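Local coordinates for protein UDP-N-acetylglucosamine 4,6-dehydratase (Vibrio fischeri, PDB 3PVZ) that probably acts as an NAD-dependent lyase that removes water from the nucleotide sugar UDP-N-acetylglucosamine, as a 4,6-dehydratase of the polysaccharide synthase family, at residues A[71-74]-A[75-78]; A[96-100]-A[101-105]; A[132-135]-A[136-139]; A[145-148]-A[149-153]; A[359-362]-A[363-367]. All blocks are in the same frame, centred on the assembly; numbering follows the deposited sequence.

Interaction 1 (A[71-74]-A[75-78]); sequences NNMV and ELVR. With NAD (nicotinamide-adenine-dinucleotide), chain K.
Asn71 starts this run of helix by taking the backbone N of Glu75 on its O, a weak bond. Its CG lies beside the backbone N (chi1 -62°), which places the amide beside the dinucleotide of the second subunit, where ND2 donates to O1A of the NAD pyrophosphate at 3.0 Å. Asn72 O is reached by Leu76 N at 2.9 Å. Met73, a selenomethionine, receives Val77 N on its O in an almost straight bond of 2.9 Å. Its SE lies 4.1 Å from CD2 of Leu76, the two side chains running side by side, and CG2 of Val77 comes within 3.2 Å of Met73 O. Val74 accepts from Arg78 N at 3.0 Å, and its CG1 lies along the Arg78 chain; the exact fit there is doubtful because Arg78 was modelled in two conformers. Glu75 points its carboxylate outward, to salt bridges with Lys220 and Arg217 of the second subunit. The stretch belongs to helix 70-83 of a beta-alpha-beta unit: Met73 and Leu76 pack on strand 62-66, Met73 and Val77 on strand 90-94, and Leu76 on helix 46-56.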
# COMPACT_ATOMS: atom_id res chain seq x y z
N ASN A 71 5.82 -1.16 5.87
CA ASN A 71 5.13 -2.00 6.89
C ASN A 71 4.94 -3.45 6.50
O ASN A 71 5.25 -4.31 7.27
CB ASN A 71 3.79 -1.40 7.35
CG ASN A 71 3.96 -0.04 8.02
OD1 ASN A 71 5.01 0.26 8.56
ND2 ASN A 71 2.93 0.82 7.94
N ASN A 72 4.42 -3.73 5.32
CA ASN A 72 4.25 -5.13 4.88
C ASN A 72 5.58 -5.81 4.58
O ASN A 72 5.75 -7.02 4.79
CB ASN A 72 3.27 -5.19 3.70
CG ASN A 72 1.89 -4.78 4.13
OD1 ASN A 72 1.56 -4.93 5.29
ND2 ASN A 72 1.11 -4.21 3.24
N MSE A 73 6.57 -5.04 4.17
CA MSE A 73 7.91 -5.61 4.07
C MSE A 73 8.46 -6.13 5.43
O MSE A 73 9.06 -7.22 5.52
CB MSE A 73 8.87 -4.60 3.45
CG MSE A 73 10.11 -5.23 3.03
SE MSE A 73 9.85 -6.05 1.31
CE MSE A 73 10.04 -4.41 0.28
N VAL A 74 8.26 -5.36 6.49
CA VAL A 74 8.67 -5.82 7.81
C VAL A 74 7.98 -7.13 8.13
O VAL A 74 8.63 -8.08 8.61
CB VAL A 74 8.41 -4.73 8.93
CG1 VAL A 74 8.63 -5.33 10.31
CG2 VAL A 74 9.30 -3.53 8.76
N GLU A 75 6.69 -7.23 7.84
CA GLU A 75 6.01 -8.49 8.02
C GLU A 75 6.58 -9.66 7.16
O GLU A 75 6.71 -10.81 7.64
CB GLU A 75 4.50 -8.26 7.75
CG GLU A 75 3.67 -9.48 7.71
CD GLU A 75 3.70 -10.28 9.02
OE1 GLU A 75 4.22 -9.76 10.04
OE2 GLU A 75 3.20 -11.43 9.01
N LEU A 76 6.95 -9.38 5.92
CA LEU A 76 7.50 -10.41 5.05
C LEU A 76 8.79 -10.95 5.62
O LEU A 76 9.04 -12.17 5.65
CB LEU A 76 7.77 -9.81 3.65
CG LEU A 76 8.58 -10.70 2.71
CD1 LEU A 76 7.88 -12.02 2.53
CD2 LEU A 76 8.87 -10.03 1.33
N VAL A 77 9.66 -10.04 6.02
CA VAL A 77 10.94 -10.47 6.63
C VAL A 77 10.72 -11.26 7.96
O VAL A 77 11.30 -12.32 8.13
CB VAL A 77 11.84 -9.28 6.89
CG1 VAL A 77 13.20 -9.74 7.41
CG2 VAL A 77 12.00 -8.46 5.63
N ARG A 78 9.85 -10.79 8.86
CA ARG A 78 9.58 -11.53 10.10
C ARG A 78 9.04 -12.94 9.83
O ARG A 78 9.51 -13.88 10.40
CB ARG A 78 8.66 -10.72 11.03
CG ARG A 78 9.37 -9.46 11.55
CD ARG A 78 8.61 -8.68 12.67
NE ARG A 78 9.20 -7.35 12.86
CZ ARG A 78 10.36 -7.09 13.47
NH1 ARG A 78 11.10 -8.05 14.02
NH2 ARG A 78 10.79 -5.83 13.56
PA NAD K . 2.00 4.55 9.23
O1A NAD K . 2.99 3.75 8.48
O2A NAD K . 1.05 3.60 9.92
O5B NAD K . 1.14 5.46 8.22
C5B NAD K . 1.95 6.21 7.34
C4B NAD K . 1.08 6.36 6.11
O4B NAD K . 1.69 7.24 5.15
C3B NAD K . 0.94 4.98 5.46
O3B NAD K . -0.43 4.73 5.38
C2B NAD K . 1.54 5.15 4.04
O2B NAD K . 0.82 4.34 3.12
C1B NAD K . 1.38 6.69 3.84
N9A NAD K . 2.30 7.21 2.84
C8A NAD K . 3.63 7.03 2.67
N7A NAD K . 4.06 7.67 1.60
C5A NAD K . 3.02 8.26 1.03
C6A NAD K . 2.81 9.00 -0.09
N6A NAD K . 3.84 9.32 -0.89
N1A NAD K . 1.59 9.43 -0.40
C2A NAD K . 0.57 9.13 0.38
N3A NAD K . 0.72 8.39 1.44
C4A NAD K . 1.89 7.97 1.80
O3 NAD K . 2.75 5.45 10.29
PN NAD K . 2.02 5.89 11.64
O1N NAD K . 2.24 4.96 12.85
O2N NAD K . 0.56 6.36 11.44
O5D NAD K . 2.87 7.14 12.07
C5D NAD K . 2.34 8.25 11.33
C4D NAD K . 3.27 9.40 11.74
O4D NAD K . 3.30 9.52 13.18
C3D NAD K . 4.70 9.05 11.33
O3D NAD K . 5.46 10.21 11.12
C2D NAD K . 5.29 8.38 12.56
O2D NAD K . 6.66 8.66 12.55
C1D NAD K . 4.64 9.20 13.65
N1N NAD K . 4.67 8.45 14.92
C2N NAD K . 3.89 7.42 15.13
C3N NAD K . 3.95 6.74 16.38
C7N NAD K . 3.12 5.56 16.64
O7N NAD K . 3.13 5.04 17.75
N7N NAD K . 2.35 5.02 15.66
C4N NAD K . 4.82 7.19 17.39
C5N NAD K . 5.59 8.29 17.14
C6N NAD K . 5.49 8.90 15.88

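Interaction 2 (A[96-100]-A[101-105]); sequences LDIGS and IEYDA. With NAD (nicotinamide-adenine-dinucleotide), chain E.
The side chains of Tyr103 and Ile98 run alongside each other in the same direction, and the phenol ring is laid against the backbone of the turn. CA of Ile98 sits over one ring face, 4.0 Å from the centroid of Tyr103 and displaced toward the rim, a CH-pi contact, while Ile98 CG2 is 4.1 Å from Tyr103 CE2. With its CG opposite the backbone N (chi1 177°), Tyr103 swings back over the preceding loop, and CD1 of Leu96 approaches the ring obliquely. Leu96 CD2 meets CB of Glu102, the two side chains crossing at a slant.

Ser100 carries the polar half. Its OG, held between backbone N and carbonyl carbon (chi1 65°), accepts from Tyr103 N at 3.2 Å and donates in the carbonyl plane to Asp97 O at 2.6 Å; the same carbonyl also takes Ser100 N, the bond that closes a type I turn, so that two donors grip it. Asp97 OD1 accepts Gly99 N through its anti lone pair at 2.8 Å, an Asx turn, and also takes a weak bond from N6A of the adenine of NAD. Ile98 N donates to adenine N1A at 3.0 Å. Asp104 OD1 forms a salt bridge with Lys147 of helix 131-154.

A serine N-cap thus starts helix 101-109 directly behind the turn that meets N1A of the adenine with a backbone amide and, more weakly, N6A with a side chain, an arrangement that belongs to the adenine pocket of a Rossmann-type NAD-binding domain.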
# COMPACT_ATOMS: atom_id res chain seq x y z
N LEU A 96 10.73 0.84 -2.19
CA LEU A 96 10.79 1.80 -3.27
C LEU A 96 9.52 1.70 -4.14
O LEU A 96 8.87 0.64 -4.22
CB LEU A 96 12.01 1.51 -4.12
CG LEU A 96 13.44 1.59 -3.55
CD1 LEU A 96 14.49 1.18 -4.67
CD2 LEU A 96 13.68 2.94 -3.03
N ASP A 97 9.13 2.83 -4.70
CA ASP A 97 8.11 2.93 -5.67
C ASP A 97 8.78 2.76 -7.04
O ASP A 97 9.71 3.49 -7.38
CB ASP A 97 7.51 4.31 -5.57
CG ASP A 97 6.32 4.51 -6.52
OD1 ASP A 97 6.40 4.11 -7.73
OD2 ASP A 97 5.31 5.09 -6.05
N ILE A 98 8.28 1.84 -7.83
CA ILE A 98 8.92 1.45 -9.09
C ILE A 98 8.93 2.63 -10.11
O ILE A 98 9.79 2.67 -11.02
CB ILE A 98 8.18 0.26 -9.65
CG1 ILE A 98 8.41 -0.96 -8.76
CG2 ILE A 98 8.58 -0.07 -11.09
CD1 ILE A 98 7.35 -2.07 -9.03
N GLY A 99 7.97 3.54 -9.99
CA GLY A 99 7.91 4.73 -10.85
C GLY A 99 8.91 5.85 -10.54
O GLY A 99 8.92 6.86 -11.21
N SER A 100 9.78 5.68 -9.56
CA SER A 100 10.54 6.81 -9.05
C SER A 100 12.00 6.86 -9.51
O SER A 100 12.58 5.87 -9.95
CB SER A 100 10.53 6.76 -7.50
OG SER A 100 11.23 5.63 -7.04
N ILE A 101 12.58 8.05 -9.34
CA ILE A 101 14.03 8.31 -9.55
C ILE A 101 14.85 7.37 -8.67
O ILE A 101 15.89 6.88 -9.06
CB ILE A 101 14.41 9.75 -9.12
CG1 ILE A 101 13.57 10.83 -9.84
CG2 ILE A 101 15.92 10.02 -9.26
CD1 ILE A 101 13.37 10.61 -11.32
N GLU A 102 14.37 7.16 -7.43
CA GLU A 102 15.05 6.30 -6.51
C GLU A 102 15.17 4.88 -7.07
O GLU A 102 16.24 4.28 -7.01
CB GLU A 102 14.30 6.25 -5.19
CG GLU A 102 14.40 7.52 -4.41
CD GLU A 102 13.33 8.55 -4.66
OE1 GLU A 102 12.58 8.49 -5.61
OE2 GLU A 102 13.22 9.47 -3.85
N TYR A 103 14.07 4.34 -7.57
CA TYR A 103 14.04 3.02 -8.15
C TYR A 103 14.95 2.98 -9.41
O TYR A 103 15.64 2.02 -9.69
CB TYR A 103 12.56 2.60 -8.47
CG TYR A 103 12.52 1.28 -9.13
CD1 TYR A 103 12.53 0.13 -8.36
CD2 TYR A 103 12.61 1.14 -10.50
CE1 TYR A 103 12.57 -1.09 -8.94
CE2 TYR A 103 12.65 -0.12 -11.08
CZ TYR A 103 12.62 -1.22 -10.29
OH TYR A 103 12.69 -2.53 -10.74
N ASP A 104 14.96 4.04 -10.18
CA ASP A 104 15.76 4.05 -11.43
C ASP A 104 17.27 4.10 -11.10
O ASP A 104 18.10 3.52 -11.83
CB ASP A 104 15.36 5.22 -12.28
CG ASP A 104 14.01 4.99 -13.00
OD1 ASP A 104 13.46 3.86 -12.97
OD2 ASP A 104 13.54 5.94 -13.64
N ALA A 105 17.59 4.76 -10.00
CA ALA A 105 18.96 4.85 -9.54
C ALA A 105 19.38 3.50 -8.92
O ALA A 105 20.51 3.10 -9.08
CB ALA A 105 19.15 6.02 -8.51
PA NAD E . -1.70 -6.71 -3.58
O1A NAD E . -2.48 -5.44 -3.39
O2A NAD E . -1.67 -7.48 -2.29
O5B NAD E . -0.15 -6.43 -3.74
C5B NAD E . 0.21 -5.50 -4.79
C4B NAD E . 1.58 -4.98 -4.32
O4B NAD E . 2.15 -4.06 -5.24
C3B NAD E . 1.44 -4.25 -2.95
O3B NAD E . 2.34 -4.77 -2.00
C2B NAD E . 1.75 -2.78 -3.32
O2B NAD E . 2.25 -2.00 -2.24
C1B NAD E . 2.75 -3.05 -4.47
N9A NAD E . 2.89 -1.88 -5.32
C8A NAD E . 1.91 -1.20 -5.94
N7A NAD E . 2.38 -0.17 -6.57
C5A NAD E . 3.74 -0.22 -6.44
C6A NAD E . 4.79 0.60 -6.86
N6A NAD E . 4.47 1.65 -7.68
N1A NAD E . 6.04 0.31 -6.53
C2A NAD E . 6.31 -0.74 -5.75
N3A NAD E . 5.35 -1.51 -5.30
C4A NAD E . 4.08 -1.29 -5.62
O3 NAD E . -2.32 -7.52 -4.83
PN NAD E . -2.13 -9.13 -4.90
O1N NAD E . -3.36 -9.83 -4.34
O2N NAD E . -0.88 -9.74 -4.39
O5D NAD E . -2.34 -9.34 -6.52
C5D NAD E . -1.16 -9.03 -7.25
C4D NAD E . -1.44 -9.19 -8.75
O4D NAD E . -2.21 -10.41 -8.99
C3D NAD E . -2.34 -8.03 -9.24
O3D NAD E . -2.14 -7.72 -10.64
C2D NAD E . -3.76 -8.63 -9.14
O2D NAD E . -4.69 -7.99 -10.03
C1D NAD E . -3.50 -10.07 -9.57
N1N NAD E . -4.56 -10.99 -9.14
C2N NAD E . -4.79 -11.12 -7.82
C3N NAD E . -5.76 -11.98 -7.36
C7N NAD E . -6.05 -12.12 -5.92
O7N NAD E . -6.99 -12.85 -5.61
N7N NAD E . -5.36 -11.47 -4.97
C4N NAD E . -6.53 -12.73 -8.28
C5N NAD E . -6.25 -12.57 -9.63
C6N NAD E . -5.26 -11.68 -10.04
O HOH W 1 11.24 8.24 -12.60

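Interaction 3 (A[132-135]-A[136-139]); sequences FTLM and RMID
Leu134 and Met137, a selenomethionine, supply the apolar side-chain touch of this helical turn: CD1 of Leu134 lies 4.1 Å from SE of Met137, the two chains meeting at an angle. Ile138 adds contact with backbone, its CG1 resting 3.5 Å from Leu134 O. Met135 has CG opposite its own backbone N (chi1 178°), and the chain then bends twice, carrying SE to Ile361 and the stem of Lys365, and CE to Met364, of helix 351-367.

Backbone hydrogen bonds are regular: Arg136 N to Phe132 O, Met137 N to Thr133 O at 3.0 Å, Ile138 N to Leu134 O, and Asp139 N to Met135 O at 3.0 Å.

The polar ends find their partners beyond the two segments. The Arg136 chain is fully extended from CG to NE, and its NH1 donates to the backbone O of both Ala95 and Ile68 of the second subunit. Thr133 OG1 is hydrogen-bonded to Asp130 OD1. Asp139 OD1 makes a salt bridge with Lys365, while its OD2 lies close to Glu102 OE2 of the second subunit.

One turn therefore splits its chemistry between an apolar flank facing neighbouring helices and charged ends at the subunit interface. The lysine probably offsets part of the repulsion between the two carboxylates and would counter any rise in the proton affinity of Asp139.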
# COMPACT_ATOMS: atom_id res chain seq x y z
N PHE A 132 -7.81 10.63 -11.17
CA PHE A 132 -6.46 10.70 -10.65
C PHE A 132 -5.99 9.31 -10.24
O PHE A 132 -4.93 8.87 -10.64
CB PHE A 132 -6.39 11.74 -9.53
CG PHE A 132 -7.21 12.97 -9.83
CD1 PHE A 132 -6.88 13.80 -10.90
CD2 PHE A 132 -8.33 13.28 -9.07
CE1 PHE A 132 -7.64 14.93 -11.19
CE2 PHE A 132 -9.09 14.40 -9.35
CZ PHE A 132 -8.74 15.24 -10.42
N THR A 133 -6.82 8.59 -9.51
CA THR A 133 -6.54 7.20 -9.21
C THR A 133 -6.43 6.35 -10.48
O THR A 133 -5.56 5.48 -10.58
CB THR A 133 -7.58 6.61 -8.25
OG1 THR A 133 -7.78 7.49 -7.14
CG2 THR A 133 -7.10 5.29 -7.72
N LEU A 134 -7.27 6.64 -11.46
CA LEU A 134 -7.28 5.93 -12.74
C LEU A 134 -5.98 6.12 -13.48
O LEU A 134 -5.48 5.21 -14.11
CB LEU A 134 -8.44 6.45 -13.58
CG LEU A 134 -8.88 5.76 -14.88
CD1 LEU A 134 -9.07 4.26 -14.70
CD2 LEU A 134 -10.18 6.40 -15.38
N MSE A 135 -5.44 7.33 -13.45
CA MSE A 135 -4.17 7.62 -14.11
C MSE A 135 -3.07 6.87 -13.38
O MSE A 135 -2.21 6.30 -14.01
CB MSE A 135 -3.84 9.11 -14.12
CG MSE A 135 -2.54 9.50 -14.75
SE MSE A 135 -2.46 9.00 -16.59
CE MSE A 135 -3.23 10.67 -17.32
N ARG A 136 -3.13 6.83 -12.05
CA ARG A 136 -2.13 6.10 -11.31
C ARG A 136 -2.13 4.61 -11.66
O ARG A 136 -1.11 3.98 -11.70
CB ARG A 136 -2.28 6.31 -9.79
CG ARG A 136 -1.24 5.52 -9.04
CD ARG A 136 -1.25 5.71 -7.55
NE ARG A 136 -0.29 4.79 -6.96
CZ ARG A 136 -0.47 4.08 -5.85
NH1 ARG A 136 -1.59 4.14 -5.16
NH2 ARG A 136 0.45 3.24 -5.45
N MSE A 137 -3.31 4.06 -11.87
CA MSE A 137 -3.49 2.64 -12.17
C MSE A 137 -2.88 2.37 -13.52
O MSE A 137 -2.32 1.33 -13.75
CB MSE A 137 -5.02 2.30 -12.15
CG MSE A 137 -5.47 1.21 -13.10
SE MSE A 137 -7.40 0.83 -13.07
CE MSE A 137 -7.11 -0.32 -11.46
N ILE A 138 -3.01 3.31 -14.44
CA ILE A 138 -2.40 3.18 -15.75
C ILE A 138 -0.86 3.22 -15.61
O ILE A 138 -0.17 2.47 -16.30
CB ILE A 138 -2.85 4.29 -16.72
CG1 ILE A 138 -4.29 4.08 -17.15
CG2 ILE A 138 -1.95 4.34 -17.94
CD1 ILE A 138 -4.88 5.33 -17.73
N ASP A 139 -0.36 4.08 -14.73
CA ASP A 139 1.09 4.24 -14.54
C ASP A 139 1.68 3.01 -13.91
O ASP A 139 2.73 2.49 -14.39
CB ASP A 139 1.44 5.47 -13.67
CG ASP A 139 1.44 6.77 -14.45
OD1 ASP A 139 1.58 6.70 -15.69
OD2 ASP A 139 1.31 7.86 -13.82

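Interaction 4 (A[145-148]-A[149-153]); sequences TDKT and IQQSI
Ile149, which buries most here, folds back over the turn before it. Its CG1 lies beside the backbone N (chi1 -60°), so that it rests 3.2 Å from Thr145 O, and CD1 continues alongside the threonine methyl, 4.0 Å from Thr145 CG2. The same Thr145 carbonyl receives Ile149 N in a straight backbone bond of 3.0 Å.

Thr148 comes next. Its OG1 stands between the backbone N and the carbonyl carbon (chi1 53°), turned inward to Asn144 O and the hydroxyl of Tyr160. Its carbonyl is doubly held: Ser152 N at 3.0 Å and Ser152 OG at 2.7 Å arrive from opposite faces of the carbonyl plane, the hydroxyl being the donor. The serine hydroxyl is thereby satisfied within the helix.

Gln151 slants across both Lys147 and Thr148. Its amide passes over the lysine stem, NE2 lying 3.9 Å from Lys147 CG, and OE1 comes 3.9 Å from Thr148 CG2. Lys147 is extended and then bent about its CG-CD bond, and its NZ binds Ile98 O. NE2 of Gln151 donates to OD1 of Asp104, the salt-bridge partner of that lysine, so two donors of one helix face serve one carboxylate oxygen.

The segment lies near the end of helix 131-154. Thr145, Ile149 and Ser152 pack on Tyr160 of strand 159-163, Thr148 and Gln151 cover Tyr103 of helix 101-109, and Asp146 is paired with Lys189 of helix 174-189.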
# COMPACT_ATOMS: atom_id res chain seq x y z
N THR A 145 5.31 -1.35 -15.82
CA THR A 145 5.57 -2.69 -16.28
C THR A 145 6.45 -2.63 -17.51
O THR A 145 7.50 -3.27 -17.53
CB THR A 145 4.26 -3.41 -16.61
OG1 THR A 145 3.39 -3.35 -15.48
CG2 THR A 145 4.50 -4.86 -16.98
N ASP A 146 6.07 -1.79 -18.49
CA ASP A 146 6.84 -1.62 -19.73
C ASP A 146 8.28 -1.16 -19.40
O ASP A 146 9.22 -1.76 -19.89
CB ASP A 146 6.15 -0.61 -20.67
CG ASP A 146 6.72 -0.62 -22.05
OD1 ASP A 146 6.72 -1.69 -22.71
OD2 ASP A 146 7.19 0.42 -22.49
N LYS A 147 8.44 -0.15 -18.54
CA LYS A 147 9.78 0.31 -18.15
C LYS A 147 10.64 -0.77 -17.48
O LYS A 147 11.80 -0.91 -17.80
CB LYS A 147 9.69 1.56 -17.24
CG LYS A 147 11.10 2.08 -16.79
CD LYS A 147 11.01 3.16 -15.75
CE LYS A 147 10.64 2.59 -14.37
NZ LYS A 147 10.65 3.76 -13.38
N THR A 148 10.10 -1.50 -16.52
CA THR A 148 10.89 -2.50 -15.78
C THR A 148 11.23 -3.68 -16.74
O THR A 148 12.25 -4.32 -16.63
CB THR A 148 10.16 -3.01 -14.57
OG1 THR A 148 8.86 -3.47 -14.97
CG2 THR A 148 10.01 -1.90 -13.40
N ILE A 149 10.37 -3.98 -17.67
CA ILE A 149 10.77 -4.92 -18.73
C ILE A 149 11.98 -4.38 -19.55
O ILE A 149 12.96 -5.12 -19.78
CB ILE A 149 9.62 -5.28 -19.70
CG1 ILE A 149 8.47 -5.94 -18.92
CG2 ILE A 149 10.11 -6.30 -20.76
CD1 ILE A 149 7.19 -6.05 -19.72
N GLN A 150 11.93 -3.12 -19.96
CA GLN A 150 13.04 -2.52 -20.73
C GLN A 150 14.34 -2.53 -19.91
O GLN A 150 15.41 -2.89 -20.42
CB GLN A 150 12.70 -1.09 -21.22
CG GLN A 150 13.80 -0.49 -22.08
CD GLN A 150 13.89 -1.20 -23.45
OE1 GLN A 150 12.90 -1.35 -24.09
NE2 GLN A 150 15.07 -1.66 -23.84
N GLN A 151 14.23 -2.25 -18.59
CA GLN A 151 15.38 -2.27 -17.74
C GLN A 151 15.91 -3.71 -17.60
O GLN A 151 17.10 -3.93 -17.41
CB GLN A 151 15.03 -1.68 -16.38
CG GLN A 151 14.63 -0.25 -16.45
CD GLN A 151 14.15 0.26 -15.13
OE1 GLN A 151 13.53 -0.48 -14.35
NE2 GLN A 151 14.40 1.51 -14.86
N SER A 152 15.02 -4.68 -17.64
CA SER A 152 15.42 -6.07 -17.59
C SER A 152 16.15 -6.51 -18.90
O SER A 152 17.17 -7.22 -18.83
CB SER A 152 14.20 -6.95 -17.34
OG SER A 152 13.60 -6.64 -16.08
N ILE A 153 15.65 -6.10 -20.07
CA ILE A 153 16.34 -6.34 -21.36
C ILE A 153 17.73 -5.71 -21.33
O ILE A 153 18.69 -6.35 -21.67
CB ILE A 153 15.59 -5.73 -22.53
CG1 ILE A 153 14.23 -6.43 -22.71
CG2 ILE A 153 16.41 -5.83 -23.85
CD1 ILE A 153 13.15 -5.49 -23.16

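Interaction 5 (A[359-362]-A[363-367]); sequences QKIG and QMKTD
The chi1 of Lys365 (-72°) sets CG beside its backbone N, and the straight chain beyond carries CE past Ile361, 3.8 Å from CG2, passing aslant over the isoleucine methyl. A bend at chi2 of Gln363 (69°) brings its amide to Asp367, where NE2 donates to OD1 at 2.9 Å. The bond lies in the amide plane and reaches the carboxylate on its syn side, tilted somewhat out of the carboxylate plane. Met364, a selenomethionine, drapes back over Lys360: CE rests 3.6 Å from Lys360 O and 4.3 Å from Ile361 CD1.

Backbone bonds continue through the turn, among them Lys365 N to Ile361 O at 3.0 Å. Gly362 O takes two donors from Thr366: N at 3.0 Å, and OG1 at 3.1 Å, approaching from the opposite face and 38° above the carbonyl plane.

Ile361 and Met364 pack on Leu378 of helix 372-382, and Lys365 NZ is the salt-bridge partner of Asp139. The contact is therefore two-sided: apolar groups are buried against the neighbouring helices, whereas the Gln363–Asp367 bond and the threonine hydroxyl tie polar groups to helix 351-367 itself.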
# COMPACT_ATOMS: atom_id res chain seq x y z
N GLN A 359 1.52 8.75 -26.36
CA GLN A 359 1.46 10.15 -26.74
C GLN A 359 0.32 10.88 -26.03
O GLN A 359 0.54 11.92 -25.42
CB GLN A 359 1.34 10.31 -28.27
CG GLN A 359 1.38 11.75 -28.75
CD GLN A 359 0.98 11.93 -30.21
OE1 GLN A 359 0.27 11.09 -30.80
NE2 GLN A 359 1.43 13.04 -30.81
N LYS A 360 -0.89 10.34 -26.12
CA LYS A 360 -2.07 10.90 -25.45
C LYS A 360 -1.99 10.90 -23.91
O LYS A 360 -2.47 11.83 -23.28
CB LYS A 360 -3.34 10.16 -25.88
CG LYS A 360 -3.73 10.39 -27.31
CD LYS A 360 -4.59 11.61 -27.46
CE LYS A 360 -4.83 11.96 -28.93
NZ LYS A 360 -3.54 12.18 -29.67
N ILE A 361 -1.44 9.85 -23.30
CA ILE A 361 -1.28 9.85 -21.84
C ILE A 361 -0.25 10.91 -21.43
O ILE A 361 -0.52 11.70 -20.52
CB ILE A 361 -0.90 8.49 -21.26
CG1 ILE A 361 -2.06 7.50 -21.38
CG2 ILE A 361 -0.51 8.63 -19.78
CD1 ILE A 361 -3.14 7.69 -20.31
N GLY A 362 0.91 10.92 -22.10
CA GLY A 362 1.97 11.91 -21.84
C GLY A 362 1.45 13.36 -21.89
O GLY A 362 1.82 14.17 -21.05
N GLN A 363 0.56 13.65 -22.85
CA GLN A 363 -0.00 15.00 -23.02
C GLN A 363 -1.03 15.33 -21.95
O GLN A 363 -1.15 16.47 -21.55
CB GLN A 363 -0.63 15.20 -24.42
CG GLN A 363 -0.95 16.69 -24.78
CD GLN A 363 0.32 17.58 -25.00
OE1 GLN A 363 1.16 17.27 -25.86
NE2 GLN A 363 0.44 18.67 -24.23
N MSE A 364 -1.80 14.35 -21.49
CA MSE A 364 -2.65 14.61 -20.35
C MSE A 364 -1.76 15.01 -19.16
O MSE A 364 -2.08 15.93 -18.44
CB MSE A 364 -3.48 13.38 -20.00
CG MSE A 364 -4.63 13.11 -20.96
SE MSE A 364 -5.59 11.49 -20.43
CE MSE A 364 -5.64 10.62 -22.19
N LYS A 365 -0.65 14.32 -18.97
CA LYS A 365 0.26 14.63 -17.86
C LYS A 365 0.93 16.00 -18.00
O LYS A 365 1.27 16.63 -17.01
CB LYS A 365 1.32 13.57 -17.73
CG LYS A 365 0.79 12.25 -17.17
CD LYS A 365 1.88 11.27 -17.12
CE LYS A 365 1.38 9.87 -16.78
NZ LYS A 365 2.52 8.89 -16.58
N THR A 366 1.14 16.45 -19.23
CA THR A 366 1.78 17.72 -19.50
C THR A 366 0.79 18.81 -19.20
O THR A 366 1.14 19.79 -18.55
CB THR A 366 2.23 17.80 -20.96
OG1 THR A 366 3.34 16.91 -21.15
CG2 THR A 366 2.65 19.24 -21.35
N ASP A 367 -0.46 18.61 -19.62
CA ASP A 367 -1.51 19.57 -19.40
C ASP A 367 -1.88 19.72 -17.91
O ASP A 367 -2.54 20.70 -17.53
CB ASP A 367 -2.75 19.20 -20.23
CG ASP A 367 -2.46 19.12 -21.73
OD1 ASP A 367 -1.41 19.64 -22.17
OD2 ASP A 367 -3.27 18.53 -22.48

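In the fold
All five contacts are local, each confined to one stretch of chain, so none closes a long loop and none nests in or crosses another; they follow in series. Interaction 1 lies on helix 70-83, which connects strands 62-66 and 90-94 of the Rossmann-type sheet, and reaches the NAD of the second subunit; interaction 2 follows strand 90-94 and holds the adenine of the chain's own NAD. Interactions 3 and 4 sit toward opposite ends of helix 131-154, their centres about 19 Å apart. Interaction 4 touches interaction 2 through Lys147, Thr148 and Gln151, while interaction 3 touches interaction 5 through Met135, Ile138 and Asp139. This helix thus links the cofactor-binding turn to the C-terminal helices.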